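Integral membrane indolylacetylinositol arabinosyltransferase EmbB (Mycolicibacterium smegmatis MC2 155, PDB 7BVC) probably transfers arabinose units to build the arabinan of arabinogalactan in the mycobacterial cell wall. Local coordinates at residues R258-V269 against W348-P357; F747-Y755 against S840-A848. All blocks are in the same frame, centred on the assembly; numbering follows the deposited sequence.

Overall arrangement
Contact 1 and contact 2 sit far apart in the chain. Their centres are 72 Å apart and their nearest atoms about 51 Å. Along the chain, both segments of contact 1 come before those of contact 2. Contact 1 lies in the membrane part, which has a GT-C fold, and joins the start of helix 264-279 to the C-terminal part of helix 342-355 beside a bound 4'-phosphopantetheine. Contact 2 lies in the C-terminal domain and adds a loop to the edge of a small antiparallel sheet through strand 837-845. They share no helix, strand or sheet. Each joins parts of the chain about 80 residues apart within one region, the first helical and membrane-embedded, the second rich in β-strands; neither joins the two regions.

Contact 1: R258-V269 against W348-P357; sequences RWRTVTAVDGVV and WLLLSREVLP
W259 and R353 bring the backbones closest, with CA atoms 5.9 Å apart, while helices 264-269 and 348-355 run nearly antiparallel at 165°, their axes 11.9 Å apart. The R353 guanidinium meets three acceptors at its edge. R353 NE donates to W259 O over 3.1 Å, in the carbonyl plane and on a lone pair. R353 NH2 is shared between T261 O and D266 OD2, the latter a salt bridge at 2.7 Å with an N-H...O angle of 165°. These bonds tie loop 259-261 and the first turn of helix 264-279 to R353, in the C-terminal part of helix 342-355. R353 CB lies over the W259 five-membered ring, 4.0 Å from its centroid, a CH-pi contact. The extended chain of R258 brings NH2 into a hydrogen-bonded salt bridge with E354 OE1 at 3.3 Å, from above the carboxylate plane, and NH1 pairs with an acidic side chain of another protein's chain. W348 NE1 bonds weakly to D266 OD1, and V269 CG1 lies over one face of the W348 indole, also CH-pi. W259 also touches the bound 4'-phosphopantetheine. Helix 367-381 packs on V265 and W348, helix 391-411 on L350 and V355, and helix 586-599 on L351 and L356.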
loop_
_atom_site.group_PDB
_atom_site.type_symbol
_atom_site.label_atom_id
_atom_site.label_comp_id
_atom_site.label_asym_id
_atom_site.label_seq_id
_atom_site.Cartn_x
_atom_site.Cartn_y
_atom_site.Cartn_z
ATOM N N ARG B 258 11.062 32.699 37.771
ATOM C CA ARG B 258 11.742 32.017 36.680
ATOM C C ARG B 258 11.022 32.182 35.350
ATOM O O ARG B 258 11.527 31.714 34.324
ATOM C CB ARG B 258 11.916 30.529 37.002
ATOM C CG ARG B 258 10.725 29.652 36.670
ATOM C CD ARG B 258 10.987 28.225 37.114
ATOM N NE ARG B 258 9.866 27.336 36.838
ATOM C CZ ARG B 258 9.807 26.070 37.239
ATOM N NH1 ARG B 258 10.808 25.548 37.933
ATOM N NH2 ARG B 258 8.749 25.328 36.948
ATOM N N TRP B 259 9.860 32.836 35.341
ATOM C CA TRP B 259 9.185 33.155 34.090
ATOM C C TRP B 259 9.723 34.440 33.475
ATOM O O TRP B 259 9.826 34.550 32.251
ATOM C CB TRP B 259 7.681 33.287 34.320
ATOM C CG TRP B 259 6.942 31.995 34.326
ATOM C CD1 TRP B 259 7.413 30.782 34.724
ATOM C CD2 TRP B 259 5.587 31.788 33.919
ATOM N NE1 TRP B 259 6.434 29.828 34.589
ATOM C CE2 TRP B 259 5.303 30.423 34.094
ATOM C CE3 TRP B 259 4.587 32.627 33.419
ATOM C CZ2 TRP B 259 4.061 29.875 33.790
ATOM C CZ3 TRP B 259 3.356 32.083 33.119
ATOM C CH2 TRP B 259 3.103 30.721 33.304
ATOM N N ARG B 260 10.067 35.420 34.312
ATOM C CA ARG B 260 10.454 36.751 33.847
ATOM C C ARG B 260 11.895 36.725 33.330
ATOM O O ARG B 260 12.833 37.227 33.949
ATOM C CB ARG B 260 10.271 37.772 34.959
ATOM C CG ARG B 260 10.739 37.293 36.318
ATOM C CD ARG B 260 10.330 38.260 37.412
ATOM N NE ARG B 260 8.885 38.274 37.610
ATOM C CZ ARG B 260 8.293 38.562 38.763
ATOM N NH1 ARG B 260 9.025 38.862 39.827
ATOM N NH2 ARG B 260 6.971 38.551 38.854
ATOM N N THR B 261 12.054 36.120 32.156
ATOM C CA THR B 261 13.335 36.095 31.471
ATOM C C THR B 261 13.084 36.090 29.971
ATOM O O THR B 261 12.101 35.518 29.492
ATOM C CB THR B 261 14.184 34.886 31.889
ATOM O OG1 THR B 261 15.504 35.016 31.348
ATOM C CG2 THR B 261 13.564 33.582 31.406
ATOM N N VAL B 262 13.969 36.754 29.234
ATOM C CA VAL B 262 13.868 36.859 27.785
ATOM C C VAL B 262 15.200 36.440 27.182
ATOM O O VAL B 262 16.257 36.912 27.613
ATOM C CB VAL B 262 13.495 38.284 27.334
ATOM C CG1 VAL B 262 13.484 38.373 25.819
ATOM C CG2 VAL B 262 12.145 38.681 27.901
ATOM N N THR B 263 15.147 35.551 26.199
ATOM C CA THR B 263 16.321 35.069 25.489
ATOM C C THR B 263 16.167 35.364 24.000
ATOM O O THR B 263 15.209 36.006 23.566
ATOM C CB THR B 263 16.529 33.572 25.732
ATOM O OG1 THR B 263 15.303 32.872 25.490
ATOM C CG2 THR B 263 16.966 33.325 27.167
ATOM N N ALA B 264 17.130 34.889 23.214
ATOM C CA ALA B 264 17.085 35.057 21.769
ATOM C C ALA B 264 16.282 33.970 21.073
ATOM O O ALA B 264 16.014 34.090 19.874
ATOM C CB ALA B 264 18.504 35.088 21.194
ATOM N N VAL B 265 15.894 32.915 21.791
ATOM C CA VAL B 265 15.085 31.864 21.187
ATOM C C VAL B 265 13.613 32.261 21.178
ATOM O O VAL B 265 12.863 31.861 20.279
ATOM C CB VAL B 265 15.307 30.539 21.934
ATOM C CG1 VAL B 265 14.503 29.417 21.298
ATOM C CG2 VAL B 265 16.782 30.196 21.977
ATOM N N ASP B 266 13.181 33.051 22.164
ATOM C CA ASP B 266 11.784 33.463 22.231
ATOM C C ASP B 266 11.401 34.309 21.028
ATOM O O ASP B 266 10.361 34.072 20.401
ATOM C CB ASP B 266 11.525 34.234 23.524
ATOM C CG ASP B 266 11.542 33.343 24.745
ATOM O OD1 ASP B 266 11.088 32.186 24.644
ATOM O OD2 ASP B 266 12.010 33.799 25.808
ATOM N N GLY B 267 12.226 35.301 20.693
ATOM C CA GLY B 267 11.954 36.109 19.518
ATOM C C GLY B 267 11.916 35.283 18.250
ATOM O O GLY B 267 11.023 35.444 17.418
ATOM N N VAL B 268 12.883 34.376 18.094
ATOM C CA VAL B 268 12.945 33.547 16.893
ATOM C C VAL B 268 11.675 32.715 16.757
ATOM O O VAL B 268 11.033 32.706 15.702
ATOM C CB VAL B 268 14.200 32.659 16.914
ATOM C CG1 VAL B 268 14.076 31.545 15.892
ATOM C CG2 VAL B 268 15.439 33.491 16.641
ATOM N N VAL B 269 11.280 32.024 17.827
ATOM C CA VAL B 269 10.109 31.152 17.752
ATOM C C VAL B 269 8.846 31.968 17.503
ATOM O O VAL B 269 8.039 31.637 16.624
ATOM C CB VAL B 269 9.988 30.301 19.030
ATOM C CG1 VAL B 269 8.695 29.510 19.012
ATOM C CG2 VAL B 269 11.174 29.367 19.152
ATOM N N TRP B 348 4.690 27.000 23.491
ATOM C CA TRP B 348 6.051 27.509 23.641
ATOM C C TRP B 348 6.287 28.041 25.048
ATOM O O TRP B 348 7.322 27.754 25.658
ATOM C CB TRP B 348 6.355 28.597 22.612
ATOM C CG TRP B 348 7.683 29.261 22.867
ATOM C CD1 TRP B 348 7.912 30.593 23.047
ATOM C CD2 TRP B 348 8.961 28.617 22.990
ATOM N NE1 TRP B 348 9.248 30.820 23.266
ATOM C CE2 TRP B 348 9.913 29.623 23.235
ATOM C CE3 TRP B 348 9.391 27.289 22.908
ATOM C CZ2 TRP B 348 11.265 29.343 23.404
ATOM C CZ3 TRP B 348 10.734 27.015 23.076
ATOM C CH2 TRP B 348 11.654 28.035 23.319
ATOM N N LEU B 349 5.335 28.813 25.581
ATOM C CA LEU B 349 5.468 29.327 26.942
ATOM C C LEU B 349 5.682 28.196 27.941
ATOM O O LEU B 349 6.625 28.227 28.745
ATOM C CB LEU B 349 4.229 30.139 27.313
ATOM C CG LEU B 349 4.159 30.685 28.739
ATOM C CD1 LEU B 349 5.162 31.805 28.937
ATOM C CD2 LEU B 349 2.751 31.154 29.059
ATOM N N LEU B 350 4.814 27.184 27.899
ATOM C CA LEU B 350 4.909 26.085 28.852
ATOM C C LEU B 350 6.201 25.302 28.663
ATOM O O LEU B 350 6.928 25.048 29.626
ATOM C CB LEU B 350 3.696 25.165 28.719
ATOM C CG LEU B 350 2.363 25.747 29.190
ATOM C CD1 LEU B 350 1.268 24.702 29.132
ATOM C CD2 LEU B 350 2.494 26.309 30.592
ATOM N N LEU B 351 6.518 24.933 27.419
ATOM C CA LEU B 351 7.712 24.140 27.157
ATOM C C LEU B 351 8.976 24.867 27.591
ATOM O O LEU B 351 9.944 24.235 28.026
ATOM C CB LEU B 351 7.778 23.791 25.672
ATOM C CG LEU B 351 8.892 22.849 25.230
ATOM C CD1 LEU B 351 8.613 21.457 25.741
ATOM C CD2 LEU B 351 9.018 22.851 23.720
ATOM N N SER B 352 8.991 26.194 27.486
ATOM C CA SER B 352 10.198 26.934 27.824
ATOM C C SER B 352 10.306 27.270 29.301
ATOM O O SER B 352 11.425 27.394 29.810
ATOM C CB SER B 352 10.272 28.224 27.005
ATOM O OG SER B 352 9.279 29.147 27.415
ATOM N N ARG B 353 9.189 27.421 30.016
ATOM C CA ARG B 353 9.266 27.894 31.390
ATOM C C ARG B 353 8.699 26.942 32.435
ATOM O O ARG B 353 8.651 27.312 33.613
ATOM C CB ARG B 353 8.570 29.256 31.511
ATOM C CG ARG B 353 9.454 30.407 31.076
ATOM C CD ARG B 353 8.656 31.522 30.434
ATOM N NE ARG B 353 9.529 32.552 29.884
ATOM C CZ ARG B 353 10.087 32.489 28.681
ATOM N NH1 ARG B 353 9.859 31.445 27.898
ATOM N NH2 ARG B 353 10.871 33.470 28.258
ATOM N N GLU B 354 8.271 25.745 32.061
ATOM C CA GLU B 354 7.803 24.787 33.055
ATOM C C GLU B 354 8.430 23.413 32.898
ATOM O O GLU B 354 8.675 22.739 33.900
ATOM C CB GLU B 354 6.272 24.665 32.990
ATOM C CG GLU B 354 5.526 25.938 33.343
ATOM C CD GLU B 354 5.696 26.327 34.798
ATOM O OE1 GLU B 354 5.751 25.421 35.654
ATOM O OE2 GLU B 354 5.776 27.538 35.085
ATOM N N VAL B 355 8.691 22.976 31.669
ATOM C CA VAL B 355 9.154 21.614 31.430
ATOM C C VAL B 355 10.675 21.529 31.428
ATOM O O VAL B 355 11.247 20.568 31.945
ATOM C CB VAL B 355 8.559 21.089 30.108
ATOM C CG1 VAL B 355 9.087 19.702 29.795
ATOM C CG2 VAL B 355 7.042 21.077 30.180
ATOM N N LEU B 356 11.355 22.525 30.868
ATOM C CA LEU B 356 12.810 22.488 30.804
ATOM C C LEU B 356 13.450 22.785 32.160
ATOM O O LEU B 356 14.404 22.095 32.537
ATOM C CB LEU B 356 13.333 23.457 29.741
ATOM C CG LEU B 356 13.020 23.106 28.285
ATOM C CD1 LEU B 356 13.884 23.926 27.349
ATOM C CD2 LEU B 356 13.207 21.624 28.029
ATOM N N PRO B 357 12.986 23.787 32.922
ATOM C CA PRO B 357 13.539 23.967 34.274
ATOM C C PRO B 357 13.223 22.824 35.219
ATOM O O PRO B 357 13.880 22.706 36.259
ATOM C CB PRO B 357 12.892 25.275 34.747
ATOM C CG PRO B 357 12.543 25.987 33.505
ATOM C CD PRO B 357 12.112 24.916 32.559
#

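Contact 2: F747-Y755 against S840-A848; sequences FLTPLPGAY and SSAWYELPA
P750 and Y844 face each other across a single antiparallel β-bridge, their CA atoms 4.4 Å apart. They form a non-hydrogen-bonded pair. The two bonds flank it: E845 N donates to T749 O over 3.0 Å, and L751 N to W843 O over 2.9 Å. Both are nearly straight, at 171° and 167°. P750 has no N-H, and at this position none is called for. The side chain of Y844 crosses L748 and P750 at a slant. Y844 CB meets L748 CB at 3.7 Å and lies near L748 CD1. A chi1 of -76° puts CG beside the backbone N and turns the ring toward P750. Y844 CD1 reaches L748 O at 3.3 Å. Y844 CE1 then comes to P750 CB at 3.5 Å, and CZ is the last ring atom near that carbon. The ring approaches the proline obliquely.

Strand 837-845 is an outermost strand of an antiparallel four-stranded sheet in the EmbC C-terminal domain, which belongs to the galactose-binding-like clan. On its other side the backbone of Y844 is hydrogen-bonded to V930 of strand 929-936, so residues 748-751 lie along the edge of the sheet. The L748 side chain packs around E845 O. Beyond P750, L751 CD1 packs on W843 CB, and both residues touch L896. Y755 reaches back to the strand, where its ring carbons CE1 and CZ lie against A842 CB, with Y755 OH the nearest to A842 CB at 3.3 Å.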
loop_
_atom_site.group_PDB
_atom_site.type_symbol
_atom_site.label_atom_id
_atom_site.label_comp_id
_atom_site.label_asym_id
_atom_site.label_seq_id
_atom_site.Cartn_x
_atom_site.Cartn_y
_atom_site.Cartn_z
ATOM N N PHE B 747 -14.314 32.217 -32.104
ATOM C CA PHE B 747 -13.751 31.428 -33.190
ATOM C C PHE B 747 -13.299 32.355 -34.312
ATOM O O PHE B 747 -14.041 33.252 -34.721
ATOM C CB PHE B 747 -14.770 30.413 -33.706
ATOM C CG PHE B 747 -14.782 29.126 -32.933
ATOM C CD1 PHE B 747 -13.873 28.123 -33.219
ATOM C CD2 PHE B 747 -15.696 28.923 -31.915
ATOM C CE1 PHE B 747 -13.879 26.939 -32.505
ATOM C CE2 PHE B 747 -15.705 27.743 -31.199
ATOM C CZ PHE B 747 -14.797 26.750 -31.496
ATOM N N LEU B 748 -12.086 32.132 -34.803
ATOM C CA LEU B 748 -11.459 33.037 -35.753
ATOM C C LEU B 748 -11.918 32.742 -37.175
ATOM O O LEU B 748 -12.253 31.607 -37.522
ATOM C CB LEU B 748 -9.937 32.933 -35.655
ATOM C CG LEU B 748 -9.380 33.151 -34.245
ATOM C CD1 LEU B 748 -7.889 32.871 -34.187
ATOM C CD2 LEU B 748 -9.687 34.559 -33.758
ATOM N N THR B 749 -11.928 33.787 -37.999
ATOM C CA THR B 749 -12.409 33.692 -39.375
ATOM C C THR B 749 -11.294 33.206 -40.291
ATOM O O THR B 749 -10.207 33.795 -40.299
ATOM C CB THR B 749 -12.916 35.043 -39.865
ATOM O OG1 THR B 749 -14.013 35.470 -39.048
ATOM C CG2 THR B 749 -13.374 34.949 -41.312
ATOM N N PRO B 750 -11.517 32.147 -41.070
ATOM C CA PRO B 750 -10.497 31.702 -42.029
ATOM C C PRO B 750 -10.501 32.588 -43.267
ATOM O O PRO B 750 -11.560 32.891 -43.823
ATOM C CB PRO B 750 -10.927 30.270 -42.365
ATOM C CG PRO B 750 -12.402 30.274 -42.159
ATOM C CD PRO B 750 -12.685 31.248 -41.043
ATOM N N LEU B 751 -9.314 33.009 -43.688
ATOM C CA LEU B 751 -9.211 33.847 -44.873
ATOM C C LEU B 751 -9.701 33.076 -46.097
ATOM O O LEU B 751 -9.424 31.878 -46.229
ATOM C CB LEU B 751 -7.770 34.313 -45.081
ATOM C CG LEU B 751 -7.154 35.128 -43.941
ATOM C CD1 LEU B 751 -5.925 35.865 -44.430
ATOM C CD2 LEU B 751 -8.164 36.104 -43.357
ATOM N N PRO B 752 -10.433 33.726 -47.002
ATOM C CA PRO B 752 -11.061 33.002 -48.113
ATOM C C PRO B 752 -10.046 32.294 -49.000
ATOM O O PRO B 752 -8.860 32.629 -49.037
ATOM C CB PRO B 752 -11.796 34.105 -48.887
ATOM C CG PRO B 752 -11.982 35.206 -47.896
ATOM C CD PRO B 752 -10.776 35.157 -47.012
ATOM N N GLY B 753 -10.540 31.293 -49.723
ATOM C CA GLY B 753 -9.688 30.517 -50.613
ATOM C C GLY B 753 -10.448 29.359 -51.224
ATOM O O GLY B 753 -11.661 29.440 -51.449
ATOM N N ALA B 754 -9.715 28.279 -51.489
ATOM C CA ALA B 754 -10.291 27.065 -52.059
ATOM C C ALA B 754 -9.738 25.867 -51.304
ATOM O O ALA B 754 -8.525 25.643 -51.299
ATOM C CB ALA B 754 -9.980 26.952 -53.554
ATOM N N TYR B 755 -10.623 25.104 -50.674
ATOM C CA TYR B 755 -10.239 23.959 -49.860
ATOM C C TYR B 755 -10.972 22.710 -50.352
ATOM O O TYR B 755 -11.694 22.740 -51.353
ATOM C CB TYR B 755 -10.520 24.244 -48.383
ATOM C CG TYR B 755 -10.083 25.624 -47.946
ATOM C CD1 TYR B 755 -8.740 25.923 -47.765
ATOM C CD2 TYR B 755 -11.013 26.628 -47.722
ATOM C CE1 TYR B 755 -8.337 27.182 -47.369
ATOM C CE2 TYR B 755 -10.618 27.889 -47.325
ATOM C CZ TYR B 755 -9.281 28.161 -47.150
ATOM O OH TYR B 755 -8.889 29.418 -46.756
ATOM N N SER B 840 -2.327 21.377 -42.413
ATOM C CA SER B 840 -1.978 22.785 -42.258
ATOM C C SER B 840 -3.214 23.597 -42.611
ATOM O O SER B 840 -3.558 23.720 -43.790
ATOM C CB SER B 840 -0.795 23.164 -43.144
ATOM O OG SER B 840 0.384 22.502 -42.722
ATOM N N SER B 841 -3.873 24.152 -41.598
ATOM C CA SER B 841 -5.149 24.815 -41.802
ATOM C C SER B 841 -4.961 26.111 -42.583
ATOM O O SER B 841 -3.849 26.508 -42.941
ATOM C CB SER B 841 -5.818 25.091 -40.460
ATOM O OG SER B 841 -6.136 23.883 -39.794
ATOM N N ALA B 842 -6.078 26.777 -42.858
ATOM C CA ALA B 842 -6.035 28.089 -43.471
ATOM C C ALA B 842 -5.549 29.122 -42.458
ATOM O O ALA B 842 -5.336 28.828 -41.280
ATOM C CB ALA B 842 -7.410 28.476 -44.011
ATOM N N TRP B 843 -5.380 30.351 -42.931
ATOM C CA TRP B 843 -4.933 31.445 -42.080
ATOM C C TRP B 843 -6.135 32.027 -41.345
ATOM O O TRP B 843 -7.065 32.541 -41.975
ATOM C CB TRP B 843 -4.230 32.517 -42.906
ATOM C CG TRP B 843 -2.911 32.086 -43.464
ATOM C CD1 TRP B 843 -2.600 31.904 -44.778
ATOM C CD2 TRP B 843 -1.722 31.787 -42.724
ATOM N NE1 TRP B 843 -1.290 31.511 -44.903
ATOM C CE2 TRP B 843 -0.730 31.431 -43.657
ATOM C CE3 TRP B 843 -1.401 31.786 -41.365
ATOM C CZ2 TRP B 843 0.559 31.078 -43.272
ATOM C CZ3 TRP B 843 -0.119 31.434 -40.987
ATOM C CH2 TRP B 843 0.843 31.086 -41.936
ATOM N N TYR B 844 -6.112 31.949 -40.019
ATOM C CA TYR B 844 -7.206 32.424 -39.186
ATOM C C TYR B 844 -6.865 33.813 -38.660
ATOM O O TYR B 844 -5.795 34.015 -38.079
ATOM C CB TYR B 844 -7.472 31.454 -38.035
ATOM C CG TYR B 844 -8.208 30.205 -38.457
ATOM C CD1 TYR B 844 -9.564 30.242 -38.746
ATOM C CD2 TYR B 844 -7.546 28.992 -38.576
ATOM C CE1 TYR B 844 -10.241 29.106 -39.136
ATOM C CE2 TYR B 844 -8.216 27.850 -38.967
ATOM C CZ TYR B 844 -9.564 27.915 -39.245
ATOM O OH TYR B 844 -10.241 26.784 -39.633
ATOM N N GLU B 845 -7.780 34.758 -38.865
ATOM C CA GLU B 845 -7.562 36.141 -38.465
ATOM C C GLU B 845 -7.315 36.245 -36.963
ATOM O O GLU B 845 -7.786 35.422 -36.175
ATOM C CB GLU B 845 -8.775 36.989 -38.856
ATOM C CG GLU B 845 -8.652 38.475 -38.551
ATOM C CD GLU B 845 -9.956 39.227 -38.747
ATOM O OE1 GLU B 845 -10.967 38.586 -39.103
ATOM O OE2 GLU B 845 -9.971 40.458 -38.540
ATOM N N LEU B 846 -6.551 37.280 -36.565
ATOM C CA LEU B 846 -6.446 37.678 -35.172
ATOM C C LEU B 846 -7.330 38.896 -34.920
ATOM O O LEU B 846 -7.541 39.709 -35.824
ATOM C CB LEU B 846 -4.995 37.999 -34.803
ATOM C CG LEU B 846 -4.156 36.813 -34.319
ATOM C CD1 LEU B 846 -2.724 37.242 -34.056
ATOM C CD2 LEU B 846 -4.759 36.175 -33.079
ATOM N N PRO B 847 -7.870 39.059 -33.700
ATOM C CA PRO B 847 -8.990 39.994 -33.509
ATOM C C PRO B 847 -8.715 41.431 -33.928
ATOM O O PRO B 847 -9.400 41.952 -34.814
ATOM C CB PRO B 847 -9.253 39.907 -32.001
ATOM C CG PRO B 847 -8.749 38.566 -31.613
ATOM C CD PRO B 847 -7.535 38.349 -32.456
ATOM N N ALA B 848 -7.723 42.073 -33.329
ATOM C CA ALA B 848 -7.442 43.483 -33.596
ATOM C C ALA B 848 -6.081 43.818 -32.997
ATOM O O ALA B 848 -5.349 42.932 -32.540
ATOM C CB ALA B 848 -8.546 44.386 -33.039
#